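Local coordinates for racemase, putative (Roseobacter denitrificans, PDB 3TCS), which binds magnesium and is probably an enzyme of the mandelate racemase/muconate lactonizing enzyme family, possibly a hydro-lyase, at residues T246-E257 with M268-P279; L81-T89 with G286-V294. All coordinates share one frame; numbering follows the deposited sequence.

How the contacts relate
Contact 1 is largely buried and lies within the barrel domain, joining the neighbouring strands 252-255 and 276-277 of one beta-alpha-beta unit. Contact 2 is only partly buried and links parts distant in sequence: helix 81-91 of the N-terminal domain and helix 287-300, the next helix after strand 276-277. Contact 1 is thus nested inside the loop that contact 2 closes; their centres are about 23 Å apart, yet P279 packs on T290 and I269 on V293. The chemistry follows the setting. Backbone pairing and two magnesium ions dominate contact 1, whereas contact 2, away from both metals, relies on an arginine between two aspartates beside a small apolar patch.

Contact 1 (T246-E257 with M268-P279); sequences TDALDIDVTGGE and MIDMRAVDIVQP. With MG (magnesium ion), chain K; MG (magnesium ion), chain J; DAL (D-alanine), chain L.
D275 and T246 meet at one end of a parallel strand pair, T254 and Q278 toward the other. D275 OD2 accepts the backbone N of V253 through its anti lone pair (2.8 Å, 171°), and the N of D275 returns a bond to V253 O at 2.7 Å, so residue and strand grip each other twice. With chi1 at -61°, T246 turns OG1 beside its backbone N to bond A273 O, 2.6 Å away, and lays the methyl CG2 3.4 Å from D275 OD2. Farther along, T254 CG2 lies 3.6 Å from I276 CB, the two side chains pointing the same way. The N of Q278 bonds to G255 O, and Q278 CB rests 3.7 Å from that same G255 O as the side chain crosses T254. This is the strand pairing of a beta-alpha-beta crossover in the TIM-like barrel. Beyond it E257 OE1 binds the magnesium ion shared with D205, E231 and D-alanine, while OE2 pairs with K94 of the second subunit. The other magnesium ion takes T246 O, L249 O and four waters; two of these donate to D275, a second-shell carboxylate whose negative charge the ion probably stabilises despite nearby D252.

Contact 2 (L81-T89 with G286-V294); sequences LDDLLDIVT and GICRTLRVV
R292 reaches from helix 287-300 of the barrel domain to D82 and D86 of helix 81-91 in the N-terminal domain, forming a salt-bridge network where the two helices cross. Their short segments run nearly at right angles (101°) with axes 9.8 Å apart. From CB, which points toward the other helix, chi1 of -64° puts CG of R292 beside the backbone N, and the extended chain beyond it carries the guanidinium across to the aspartates, CG and CD both passing near D82 OD1. NE is the first atom to bond, meeting D82 OD1 at 2.9 Å from above the carboxylate plane. At the tip, NH2 turns to the same D82 OD1 and also reaches D86 OD1 at 3.0 Å, whereas NH1 meets D86 OD1 at 2.7 Å on its syn lone pair. The guanidinium is therefore held side-on by one aspartate and end-on by the other, both oxygens lying in its plane; the D86 carboxylate is turned 74° from that plane. A leucine here would probably leave two like-charged aspartates without their shared cation and remove a charged link between the domains. Beside this network, C288 SG rests 3.5 Å from L81 CD2, and C288 CB touches L85 CD1; W112 of helix 98-119 also packs on C288. D108 of that helix bonds to the backbone N of I287 and of C288. R289 gives its NE to L284 O, and a water joins its NH1 (3.0 Å) to D86 OD1 (2.8 Å).

Contact 1 (T246-E257 with M268-P279)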
loop_
_atom_site.group_PDB
_atom_site.type_symbol
_atom_site.label_atom_id
_atom_site.label_comp_id
_atom_site.label_asym_id
_atom_site.label_seq_id
_atom_site.Cartn_x
_atom_site.Cartn_y
_atom_site.Cartn_z
ATOM N N THR B 246 -5.994 -22.150 -11.214
ATOM C CA THR B 246 -4.789 -22.609 -11.888
ATOM C C THR B 246 -4.703 -24.139 -11.820
ATOM O O THR B 246 -4.445 -24.805 -12.824
ATOM C CB THR B 246 -3.531 -22.002 -11.224
ATOM O OG1 THR B 246 -3.586 -20.575 -11.325
ATOM C CG2 THR B 246 -2.262 -22.506 -11.893
ATOM N N ASP B 247 -4.938 -24.692 -10.635
ATOM C CA ASP B 247 -4.864 -26.138 -10.453
ATOM C C ASP B 247 -5.932 -26.913 -11.222
ATOM O O ASP B 247 -5.671 -28.014 -11.709
ATOM C CB ASP B 247 -4.943 -26.495 -8.962
ATOM C CG ASP B 247 -3.705 -26.052 -8.184
ATOM O OD1 ASP B 247 -2.650 -25.829 -8.812
ATOM O OD2 ASP B 247 -3.781 -25.941 -6.945
ATOM N N ALA B 248 -7.123 -26.334 -11.348
ATOM C CA ALA B 248 -8.226 -26.998 -12.041
ATOM C C ALA B 248 -8.191 -26.901 -13.563
ATOM O O ALA B 248 -8.658 -27.808 -14.256
ATOM C CB ALA B 248 -9.557 -26.452 -11.533
ATOM N N LEU B 249 -7.637 -25.809 -14.079
ATOM C CA LEU B 249 -7.582 -25.578 -15.516
ATOM C C LEU B 249 -6.266 -25.929 -16.193
ATOM O O LEU B 249 -5.198 -25.852 -15.582
ATOM C CB LEU B 249 -7.885 -24.109 -15.809
ATOM C CG LEU B 249 -9.268 -23.584 -15.432
ATOM C CD1 LEU B 249 -9.342 -22.101 -15.779
ATOM C CD2 LEU B 249 -10.339 -24.362 -16.188
ATOM N N ASP B 250 -6.357 -26.311 -17.465
ATOM C CA ASP B 250 -5.179 -26.638 -18.260
ATOM C C ASP B 250 -4.615 -25.338 -18.827
ATOM O O ASP B 250 -3.404 -25.143 -18.873
ATOM C CB ASP B 250 -5.539 -27.571 -19.420
ATOM C CG ASP B 250 -5.918 -28.967 -18.955
ATOM O OD1 ASP B 250 -5.177 -29.537 -18.125
ATOM O OD2 ASP B 250 -6.948 -29.497 -19.429
ATOM N N ILE B 251 -5.508 -24.455 -19.265
ATOM C CA ILE B 251 -5.105 -23.169 -19.836
ATOM C C ILE B 251 -4.252 -22.401 -18.825
ATOM O O ILE B 251 -4.493 -22.486 -17.626
ATOM C CB ILE B 251 -6.356 -22.334 -20.218
ATOM C CG1 ILE B 251 -5.940 -21.038 -20.918
ATOM C CG2 ILE B 251 -7.183 -22.031 -18.979
ATOM C CD1 ILE B 251 -7.117 -20.275 -21.505
ATOM N N ASP B 252 -3.244 -21.672 -19.302
ATOM C CA ASP B 252 -2.387 -20.906 -18.397
ATOM C C ASP B 252 -3.195 -19.831 -17.663
ATOM O O ASP B 252 -3.977 -19.107 -18.280
ATOM C CB ASP B 252 -1.248 -20.203 -19.158
ATOM C CG ASP B 252 -0.136 -21.151 -19.595
ATOM O OD1 ASP B 252 0.046 -22.225 -18.980
ATOM O OD2 ASP B 252 0.579 -20.795 -20.552
ATOM N N VAL B 253 -3.003 -19.737 -16.350
ATOM C CA VAL B 253 -3.669 -18.722 -15.539
ATOM C C VAL B 253 -2.557 -17.758 -15.134
ATOM O O VAL B 253 -1.501 -18.177 -14.656
ATOM C CB VAL B 253 -4.329 -19.327 -14.286
ATOM C CG1 VAL B 253 -4.847 -18.215 -13.371
ATOM C CG2 VAL B 253 -5.483 -20.228 -14.709
ATOM N N THR B 254 -2.802 -16.468 -15.324
ATOM C CA THR B 254 -1.788 -15.457 -15.052
ATOM C C THR B 254 -2.246 -14.357 -14.102
ATOM O O THR B 254 -3.439 -14.190 -13.856
ATOM C CB THR B 254 -1.368 -14.797 -16.373
ATOM O OG1 THR B 254 -2.368 -13.845 -16.762
ATOM C CG2 THR B 254 -1.262 -15.844 -17.479
ATOM N N GLY B 255 -1.293 -13.597 -13.573
ATOM C CA GLY B 255 -1.653 -12.513 -12.674
ATOM C C GLY B 255 -0.457 -11.865 -12.002
ATOM O O GLY B 255 0.683 -12.293 -12.204
ATOM N N GLY B 256 -0.728 -10.821 -11.220
ATOM C CA GLY B 256 0.318 -10.132 -10.486
ATOM C C GLY B 256 0.475 -8.648 -10.761
ATOM O O GLY B 256 1.239 -7.981 -10.067
ATOM N N GLU B 257 -0.259 -8.106 -11.729
ATOM C CA GLU B 257 -0.085 -6.695 -12.066
ATOM C C GLU B 257 -0.276 -5.685 -10.934
ATOM O O GLU B 257 0.385 -4.645 -10.932
ATOM C CB GLU B 257 -0.960 -6.307 -13.261
ATOM C CG GLU B 257 -2.444 -6.254 -12.979
ATOM C CD GLU B 257 -3.242 -6.102 -14.254
ATOM O OE1 GLU B 257 -3.088 -6.961 -15.145
ATOM O OE2 GLU B 257 -4.013 -5.125 -14.365
ATOM N N MET B 268 3.260 -15.857 -3.643
ATOM C CA MET B 268 2.521 -16.224 -4.856
ATOM C C MET B 268 3.294 -17.234 -5.704
ATOM O O MET B 268 2.737 -18.226 -6.186
ATOM C CB MET B 268 2.250 -14.976 -5.706
ATOM C CG MET B 268 1.367 -15.228 -6.925
ATOM S SD MET B 268 1.538 -13.945 -8.196
ATOM C CE MET B 268 1.195 -12.457 -7.231
ATOM N N ILE B 269 4.581 -16.972 -5.887
ATOM C CA ILE B 269 5.428 -17.844 -6.687
ATOM C C ILE B 269 5.730 -19.164 -5.981
ATOM O O ILE B 269 5.654 -20.230 -6.597
ATOM C CB ILE B 269 6.729 -17.101 -7.080
ATOM C CG1 ILE B 269 6.366 -15.957 -8.041
ATOM C CG2 ILE B 269 7.723 -18.062 -7.730
ATOM C CD1 ILE B 269 7.523 -15.052 -8.434
ATOM N N ASP B 270 6.041 -19.100 -4.691
ATOM C CA ASP B 270 6.329 -20.307 -3.923
ATOM C C ASP B 270 5.151 -21.285 -3.954
ATOM O O ASP B 270 5.348 -22.499 -4.061
ATOM C CB ASP B 270 6.632 -19.967 -2.455
ATOM C CG ASP B 270 7.970 -19.265 -2.268
ATOM O OD1 ASP B 270 8.729 -19.118 -3.248
ATOM O OD2 ASP B 270 8.266 -18.862 -1.122
ATOM N N MET B 271 3.931 -20.758 -3.856
ATOM C CA MET B 271 2.742 -21.604 -3.850
ATOM C C MET B 271 2.241 -21.942 -5.252
ATOM O O MET B 271 1.268 -22.685 -5.409
ATOM C CB MET B 271 1.620 -20.931 -3.045
ATOM C CG MET B 271 0.978 -19.727 -3.726
ATOM S SD MET B 271 -0.124 -18.791 -2.629
ATOM C CE MET B 271 -1.632 -19.779 -2.713
ATOM N N ARG B 272 2.915 -21.400 -6.262
ATOM C CA ARG B 272 2.551 -21.622 -7.658
ATOM C C ARG B 272 1.081 -21.270 -7.897
ATOM O O ARG B 272 0.332 -22.052 -8.487
ATOM C CB ARG B 272 2.810 -23.079 -8.040
ATOM C CG ARG B 272 4.252 -23.542 -7.814
ATOM C CD ARG B 272 5.224 -22.903 -8.809
ATOM N NE ARG B 272 6.516 -23.592 -8.813
ATOM C CZ ARG B 272 7.515 -23.351 -7.971
ATOM N NH1 ARG B 272 7.403 -22.415 -7.034
ATOM N NH2 ARG B 272 8.628 -24.072 -8.049
ATOM N N ALA B 273 0.677 -20.085 -7.452
ATOM C CA ALA B 273 -0.707 -19.652 -7.599
ATOM C C ALA B 273 -1.098 -19.380 -9.051
ATOM O O ALA B 273 -2.275 -19.433 -9.393
ATOM C CB ALA B 273 -0.966 -18.410 -6.737
ATOM N N VAL B 274 -0.113 -19.073 -9.891
ATOM C CA VAL B 274 -0.353 -18.808 -11.307
ATOM C C VAL B 274 0.710 -19.525 -12.140
ATOM O O VAL B 274 1.691 -20.038 -11.596
ATOM C CB VAL B 274 -0.281 -17.290 -11.635
ATOM C CG1 VAL B 274 -1.351 -16.529 -10.858
ATOM C CG2 VAL B 274 1.107 -16.750 -11.310
ATOM N N ASP B 275 0.516 -19.554 -13.454
ATOM C CA ASP B 275 1.463 -20.201 -14.359
ATOM C C ASP B 275 2.424 -19.191 -14.983
ATOM O O ASP B 275 3.510 -19.553 -15.437
ATOM C CB ASP B 275 0.708 -20.916 -15.474
ATOM C CG ASP B 275 -0.272 -21.929 -14.941
ATOM O OD1 ASP B 275 0.186 -22.924 -14.341
ATOM O OD2 ASP B 275 -1.494 -21.723 -15.110
ATOM N N ILE B 276 2.001 -17.931 -15.019
ATOM C CA ILE B 276 2.797 -16.850 -15.597
ATOM C C ILE B 276 2.668 -15.641 -14.676
ATOM O O ILE B 276 1.563 -15.298 -14.261
ATOM C CB ILE B 276 2.265 -16.452 -17.001
ATOM C CG1 ILE B 276 2.268 -17.673 -17.928
ATOM C CG2 ILE B 276 3.106 -15.315 -17.578
ATOM C CD1 ILE B 276 1.705 -17.411 -19.310
ATOM N N VAL B 277 3.792 -15.011 -14.341
ATOM C CA VAL B 277 3.768 -13.837 -13.469
ATOM C C VAL B 277 3.723 -12.587 -14.332
ATOM O O VAL B 277 4.345 -12.542 -15.394
ATOM C CB VAL B 277 5.002 -13.801 -12.543
ATOM C CG1 VAL B 277 4.957 -14.993 -11.592
ATOM C CG2 VAL B 277 6.273 -13.828 -13.364
ATOM N N GLN B 278 2.992 -11.577 -13.870
ATOM C CA GLN B 278 2.815 -10.348 -14.632
ATOM C C GLN B 278 3.039 -9.053 -13.877
ATOM O O GLN B 278 2.120 -8.254 -13.704
ATOM C CB GLN B 278 1.412 -10.327 -15.228
ATOM C CG GLN B 278 1.111 -11.526 -16.098
ATOM C CD GLN B 278 -0.231 -11.396 -16.775
ATOM O OE1 GLN B 278 -1.277 -11.552 -16.140
ATOM N NE2 GLN B 278 -0.214 -11.087 -18.067
ATOM N N PRO B 279 4.272 -8.818 -13.423
ATOM C CA PRO B 279 4.543 -7.580 -12.693
ATOM C C PRO B 279 4.429 -6.365 -13.614
ATOM O O PRO B 279 4.618 -6.483 -14.828
ATOM C CB PRO B 279 5.975 -7.782 -12.208
ATOM C CG PRO B 279 6.589 -8.578 -13.331
ATOM C CD PRO B 279 5.504 -9.597 -13.633
HETATM MG MG MG K . -3.496 -25.444 -14.516
HETATM MG MG MG J . -4.494 -7.680 -16.437
HETATM N N DAL L . -3.452 -6.545 -18.234
HETATM C CA DAL L . -4.595 -5.636 -18.436
HETATM C CB DAL L . -4.163 -4.398 -19.208
HETATM C C DAL L . -5.144 -5.218 -17.114
HETATM O O DAL L . -5.560 -6.033 -16.356
HETATM O O HOH W 1 -0.536 -24.606 -7.679
HETATM O O HOH W 2 -3.413 -27.359 -13.858
HETATM O O HOH W 3 -2.295 -26.056 -16.325
HETATM O O HOH W 4 -3.394 -23.436 -15.400
HETATM O O HOH W 5 -1.553 -25.033 -13.709
HETATM O O HOH W 6 -5.731 -8.274 -14.848
#

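Contact 2 (L81-T89 with G286-V294)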
loop_
_atom_site.group_PDB
_atom_site.type_symbol
_atom_site.label_atom_id
_atom_site.label_comp_id
_atom_site.label_asym_id
_atom_site.label_seq_id
_atom_site.Cartn_x
_atom_site.Cartn_y
_atom_site.Cartn_z
ATOM N N LEU B 81 21.839 0.377 -6.289
ATOM C CA LEU B 81 20.490 0.919 -6.280
ATOM C C LEU B 81 19.516 0.024 -5.513
ATOM O O LEU B 81 18.616 0.519 -4.837
ATOM C CB LEU B 81 20.020 1.126 -7.723
ATOM C CG LEU B 81 18.637 1.737 -7.947
ATOM C CD1 LEU B 81 18.522 3.070 -7.208
ATOM C CD2 LEU B 81 18.420 1.923 -9.442
ATOM N N ASP B 82 19.708 -1.291 -5.603
ATOM C CA ASP B 82 18.838 -2.236 -4.908
ATOM C C ASP B 82 18.795 -1.980 -3.410
ATOM O O ASP B 82 17.723 -1.949 -2.813
ATOM C CB ASP B 82 19.295 -3.677 -5.156
ATOM C CG ASP B 82 18.547 -4.338 -6.299
ATOM O OD1 ASP B 82 17.298 -4.350 -6.263
ATOM O OD2 ASP B 82 19.207 -4.847 -7.230
ATOM N N ASP B 83 19.963 -1.806 -2.800
ATOM C CA ASP B 83 20.022 -1.552 -1.369
ATOM C C ASP B 83 19.458 -0.175 -1.044
ATOM O O ASP B 83 18.763 -0.006 -0.046
ATOM C CB ASP B 83 21.460 -1.654 -0.859
ATOM C CG ASP B 83 21.561 -1.443 0.645
ATOM O OD1 ASP B 83 20.855 -2.151 1.398
ATOM O OD2 ASP B 83 22.348 -0.571 1.073
ATOM N N LEU B 84 19.757 0.812 -1.884
ATOM C CA LEU B 84 19.257 2.160 -1.652
ATOM C C LEU B 84 17.728 2.167 -1.648
ATOM O O LEU B 84 17.104 2.839 -0.825
ATOM C CB LEU B 84 19.795 3.115 -2.720
ATOM C CG LEU B 84 19.531 4.613 -2.544
ATOM C CD1 LEU B 84 19.897 5.060 -1.136
ATOM C CD2 LEU B 84 20.349 5.377 -3.574
ATOM N N LEU B 85 17.129 1.414 -2.566
ATOM C CA LEU B 85 15.674 1.320 -2.648
ATOM C C LEU B 85 15.124 0.627 -1.404
ATOM O O LEU B 85 14.046 0.970 -0.924
ATOM C CB LEU B 85 15.261 0.556 -3.910
ATOM C CG LEU B 85 15.591 1.290 -5.214
ATOM C CD1 LEU B 85 15.301 0.396 -6.416
ATOM C CD2 LEU B 85 14.778 2.567 -5.280
ATOM N N ASP B 86 15.859 -0.351 -0.878
ATOM C CA ASP B 86 15.404 -1.039 0.326
ATOM C C ASP B 86 15.415 -0.055 1.486
ATOM O O ASP B 86 14.532 -0.083 2.342
ATOM C CB ASP B 86 16.301 -2.235 0.666
ATOM C CG ASP B 86 16.104 -3.409 -0.279
ATOM O OD1 ASP B 86 15.014 -3.524 -0.882
ATOM O OD2 ASP B 86 17.038 -4.230 -0.402
ATOM N N ILE B 87 16.425 0.809 1.516
ATOM C CA ILE B 87 16.530 1.812 2.567
ATOM C C ILE B 87 15.306 2.718 2.515
ATOM O O ILE B 87 14.754 3.081 3.552
ATOM C CB ILE B 87 17.807 2.667 2.410
ATOM C CG1 ILE B 87 19.025 1.850 2.849
ATOM C CG2 ILE B 87 17.693 3.951 3.238
ATOM C CD1 ILE B 87 20.354 2.548 2.634
ATOM N N VAL B 88 14.874 3.079 1.310
ATOM C CA VAL B 88 13.701 3.936 1.178
ATOM C C VAL B 88 12.474 3.264 1.796
ATOM O O VAL B 88 11.750 3.890 2.571
ATOM C CB VAL B 88 13.392 4.276 -0.303
ATOM C CG1 VAL B 88 12.065 5.016 -0.397
ATOM C CG2 VAL B 88 14.513 5.136 -0.895
ATOM N N THR B 89 12.247 1.992 1.468
ATOM C CA THR B 89 11.090 1.280 2.012
ATOM C C THR B 89 11.192 1.041 3.517
ATOM O O THR B 89 10.180 0.972 4.211
ATOM C CB THR B 89 10.860 -0.080 1.308
ATOM O OG1 THR B 89 11.987 -0.938 1.518
ATOM C CG2 THR B 89 10.650 0.126 -0.183
ATOM N N GLY B 286 9.915 -0.148 -9.903
ATOM C CA GLY B 286 11.049 0.044 -10.784
ATOM C C GLY B 286 11.682 -1.215 -11.333
ATOM O O GLY B 286 11.251 -2.332 -11.031
ATOM N N ILE B 287 12.713 -1.016 -12.149
ATOM C CA ILE B 287 13.450 -2.107 -12.777
ATOM C C ILE B 287 14.126 -3.025 -11.755
ATOM O O ILE B 287 13.968 -4.244 -11.808
ATOM C CB ILE B 287 14.528 -1.549 -13.733
ATOM C CG1 ILE B 287 13.857 -0.856 -14.925
ATOM C CG2 ILE B 287 15.453 -2.667 -14.202
ATOM C CD1 ILE B 287 13.062 -1.789 -15.820
ATOM N N CYS B 288 14.883 -2.445 -10.831
ATOM C CA CYS B 288 15.577 -3.249 -9.829
ATOM C C CYS B 288 14.632 -4.184 -9.084
ATOM O O CYS B 288 14.899 -5.377 -8.955
ATOM C CB CYS B 288 16.299 -2.349 -8.828
ATOM S SG CYS B 288 17.693 -1.472 -9.539
ATOM N N ARG B 289 13.523 -3.646 -8.599
ATOM C CA ARG B 289 12.574 -4.467 -7.866
ATOM C C ARG B 289 11.881 -5.473 -8.781
ATOM O O ARG B 289 11.595 -6.595 -8.367
ATOM C CB ARG B 289 11.576 -3.564 -7.133
ATOM C CG ARG B 289 12.223 -2.836 -5.934
ATOM C CD ARG B 289 11.336 -1.729 -5.393
ATOM N NE ARG B 289 9.990 -2.213 -5.119
ATOM C CZ ARG B 289 9.611 -2.813 -3.995
ATOM N NH1 ARG B 289 10.476 -3.006 -3.003
ATOM N NH2 ARG B 289 8.360 -3.236 -3.874
ATOM N N THR B 290 11.628 -5.093 -10.030
ATOM C CA THR B 290 11.004 -6.030 -10.959
ATOM C C THR B 290 11.969 -7.194 -11.223
ATOM O O THR B 290 11.548 -8.347 -11.333
ATOM C CB THR B 290 10.638 -5.347 -12.295
ATOM O OG1 THR B 290 9.671 -4.315 -12.050
ATOM C CG2 THR B 290 10.047 -6.361 -13.265
ATOM N N LEU B 291 13.262 -6.893 -11.313
ATOM C CA LEU B 291 14.266 -7.931 -11.543
ATOM C C LEU B 291 14.295 -8.945 -10.392
ATOM O O LEU B 291 14.652 -10.108 -10.587
ATOM C CB LEU B 291 15.650 -7.308 -11.733
ATOM C CG LEU B 291 15.829 -6.528 -13.043
ATOM C CD1 LEU B 291 17.219 -5.903 -13.093
ATOM C CD2 LEU B 291 15.620 -7.465 -14.224
ATOM N N ARG B 292 13.925 -8.505 -9.193
ATOM C CA ARG B 292 13.891 -9.419 -8.054
ATOM C C ARG B 292 12.758 -10.418 -8.271
ATOM O O ARG B 292 12.901 -11.600 -7.971
ATOM C CB ARG B 292 13.672 -8.662 -6.746
ATOM C CG ARG B 292 14.803 -7.720 -6.391
ATOM C CD ARG B 292 14.608 -7.128 -5.011
ATOM N NE ARG B 292 15.327 -5.866 -4.862
ATOM C CZ ARG B 292 15.258 -5.091 -3.783
ATOM N NH1 ARG B 292 14.504 -5.457 -2.754
ATOM N NH2 ARG B 292 15.923 -3.941 -3.743
ATOM N N VAL B 293 11.634 -9.940 -8.803
ATOM C CA VAL B 293 10.505 -10.820 -9.075
ATOM C C VAL B 293 10.862 -11.739 -10.243
ATOM O O VAL B 293 10.533 -12.922 -10.233
ATOM C CB VAL B 293 9.231 -10.015 -9.402
ATOM C CG1 VAL B 293 8.110 -10.950 -9.862
ATOM C CG2 VAL B 293 8.786 -9.246 -8.163
ATOM N N VAL B 294 11.543 -11.189 -11.244
ATOM C CA VAL B 294 11.965 -11.974 -12.399
ATOM C C VAL B 294 12.832 -13.151 -11.936
ATOM O O VAL B 294 12.700 -14.270 -12.441
ATOM C CB VAL B 294 12.770 -11.109 -13.392
ATOM C CG1 VAL B 294 13.439 -11.986 -14.441
ATOM C CG2 VAL B 294 11.845 -10.101 -14.064
HETATM O O HOH W 7 17.545 -6.209 -8.816
HETATM O O HOH W 8 12.995 -1.867 -1.935
#